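Local coordinates for serine acetyltransferase (Entamoeba histolytica, PDB 3P1B), which probably transfers an acetyl group to the hydroxyl of serine, a step of cysteine biosynthesis, at residues A[190-195]-A[220-225]. Numbering follows the deposited sequence.
Sequences TAIIGE and GTKRHP. With SO4 (sulfate ion), chain D.
The T190 hydroxyl meets the backbone N of R223. T190 CB points at 220-225 and lies near H224 CD2 and R223 N. Its two branches divide the work. OG1 sits between the backbone N and the carbonyl carbon (chi1 72°). There T190 OG1 takes a nearly straight bond from R223 N (2.8 Å, 173° at the hydrogen). H224 N adds a weak, bent bond to the same oxygen. One hydroxyl thus takes a strong and a weak bond from two successive amides. The other branch, T190 CG2, lies 3.4 Å from R223 NH1 and also touches T221 O.

The R223 side chain crosses T190 at about a right angle. With CG between the backbone N and the carbonyl carbon (chi1 73°), the chain lies over the H224 ring and extends to NE. H224 NE2 lies against one face of the guanidinium. At the tip, R223 NH1 donates to T221 O (3.0 Å), close to the guanidinium plane. R223 NE and NH2 reach a sulfate, at 2.8 Å from its O1 and 3.0 Å from its O4 respectively. NH2 also forms a salt bridge with E189. In this crystal these bonds limit the rotation of the guanidinium. The sulfate probably came from the crystallisation liquor, and H209 binds it too.

K222 bends back at chi2 and chi3. K222 NZ donates to T190 O (3.1 Å) and H224 O (2.8 Å), tying the two segments together. It bonds T226 OG1 as well.

Past the loop, I192 N donates to P225 O at 3.0 Å, in the carbonyl plane. This leads into the parallel pairing of strands 192-193 and 226-227, neighbouring coils of the left-handed parallel beta-helix of hexapeptide-repeat transferases. The loop, which follows strand 204-206 and precedes strand 226-227 in the chain, protrudes from the coils.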
loop_
_atom_site.group_PDB
_atom_site.type_symbol
_atom_site.label_atom_id
_atom_site.label_comp_id
_atom_site.label_asym_id
_atom_site.label_seq_id
_atom_site.Cartn_x
_atom_site.Cartn_y
_atom_site.Cartn_z
ATOM N N THR A 190 12.022 8.758 16.704
ATOM C CA THR A 190 13.305 9.015 17.338
ATOM C C THR A 190 14.358 8.035 16.844
ATOM O O THR A 190 15.444 7.911 17.427
ATOM C CB THR A 190 13.245 9.032 18.912
ATOM O OG1 THR A 190 13.065 7.709 19.458
ATOM C CG2 THR A 190 12.145 9.959 19.387
ATOM N N ALA A 191 14.037 7.356 15.739
ATOM C CA ALA A 191 15.009 6.464 15.082
ATOM C C ALA A 191 16.252 7.264 14.629
ATOM O O ALA A 191 16.152 8.395 14.167
ATOM C CB ALA A 191 14.367 5.801 13.859
ATOM N N ILE A 192 17.450 6.692 14.799
ATOM C CA ILE A 192 18.650 7.348 14.230
ATOM C C ILE A 192 19.331 6.273 13.389
ATOM O O ILE A 192 19.501 5.196 13.886
ATOM C CB ILE A 192 19.583 7.856 15.360
ATOM C CG1 ILE A 192 19.012 9.164 15.928
ATOM C CG2 ILE A 192 21.035 8.042 14.873
ATOM C CD1 ILE A 192 19.580 9.496 17.273
ATOM N N ILE A 193 19.618 6.538 12.116
ATOM C CA ILE A 193 20.199 5.526 11.222
ATOM C C ILE A 193 21.458 6.150 10.567
ATOM O O ILE A 193 21.426 7.236 10.039
ATOM C CB ILE A 193 19.197 5.011 10.080
ATOM C CG1 ILE A 193 17.880 4.414 10.673
ATOM C CG2 ILE A 193 19.899 3.946 9.237
ATOM C CD1 ILE A 193 16.662 4.236 9.608
ATOM N N GLY A 194 22.569 5.433 10.625
ATOM C CA GLY A 194 23.817 5.951 10.084
ATOM C C GLY A 194 23.957 5.703 8.591
ATOM O O GLY A 194 22.970 5.496 7.882
ATOM N N GLU A 195 25.204 5.674 8.119
ATOM C CA GLU A 195 25.483 5.717 6.657
ATOM C C GLU A 195 25.330 4.328 6.061
ATOM O O GLU A 195 25.506 3.374 6.758
ATOM C CB GLU A 195 26.945 6.156 6.461
ATOM C CG GLU A 195 27.227 6.694 5.076
ATOM C CD GLU A 195 26.679 8.075 4.871
ATOM O OE1 GLU A 195 26.526 8.493 3.695
ATOM O OE2 GLU A 195 26.386 8.750 5.873
ATOM N N GLY A 220 6.328 11.481 23.196
ATOM C CA GLY A 220 7.710 11.726 22.758
ATOM C C GLY A 220 8.738 10.940 23.563
ATOM O O GLY A 220 8.439 9.848 24.019
ATOM N N THR A 221 9.934 11.528 23.750
ATOM C CA THR A 221 11.161 10.926 24.352
ATOM C C THR A 221 11.887 9.905 23.487
ATOM O O THR A 221 11.238 9.173 22.731
ATOM C CB THR A 221 11.021 10.288 25.758
ATOM O OG1 THR A 221 10.643 8.902 25.649
ATOM C CG2 THR A 221 10.098 11.091 26.676
ATOM N N LYS A 222 13.213 9.795 23.665
ATOM C CA LYS A 222 14.016 8.884 22.842
ATOM C C LYS A 222 13.608 7.444 23.092
ATOM O O LYS A 222 13.771 6.913 24.210
ATOM C CB LYS A 222 15.535 9.101 23.029
ATOM C CG LYS A 222 16.454 7.923 22.612
ATOM C CD LYS A 222 16.331 7.578 21.115
ATOM C CE LYS A 222 17.683 7.222 20.497
ATOM N NZ LYS A 222 17.464 6.488 19.244
ATOM N N ARG A 223 13.049 6.793 22.074
ATOM C CA ARG A 223 12.442 5.467 22.335
ATOM C C ARG A 223 12.560 4.407 21.218
ATOM O O ARG A 223 12.025 3.291 21.339
ATOM C CB ARG A 223 10.979 5.658 22.800
ATOM C CG ARG A 223 10.004 6.088 21.691
ATOM C CD ARG A 223 8.775 6.835 22.202
ATOM N NE ARG A 223 7.914 7.315 21.084
ATOM C CZ ARG A 223 8.094 8.429 20.382
ATOM N NH1 ARG A 223 9.109 9.243 20.645
ATOM N NH2 ARG A 223 7.238 8.779 19.419
ATOM N N HIS A 224 13.269 4.772 20.150
ATOM C CA HIS A 224 13.387 3.980 18.911
ATOM C C HIS A 224 14.911 3.630 18.766
ATOM O O HIS A 224 15.739 4.269 19.424
ATOM C CB HIS A 224 12.832 4.825 17.744
ATOM C CG HIS A 224 11.399 5.301 17.917
ATOM N ND1 HIS A 224 10.340 4.438 18.119
ATOM C CD2 HIS A 224 10.847 6.537 17.815
ATOM C CE1 HIS A 224 9.211 5.113 18.163
ATOM N NE2 HIS A 224 9.483 6.396 17.971
ATOM N N PRO A 225 15.297 2.617 17.939
ATOM C CA PRO A 225 16.737 2.332 17.844
ATOM C C PRO A 225 17.640 3.432 17.261
ATOM O O PRO A 225 17.184 4.373 16.660
ATOM C CB PRO A 225 16.798 1.088 16.928
ATOM C CG PRO A 225 15.407 0.465 17.034
ATOM C CD PRO A 225 14.520 1.693 17.096
HETATM S S SO4 D . 5.935 4.910 18.895
HETATM O O1 SO4 D . 6.743 5.012 20.074
HETATM O O2 SO4 D . 6.575 4.069 17.873
HETATM O O3 SO4 D . 4.584 4.414 19.157
HETATM O O4 SO4 D . 5.912 6.274 18.391
#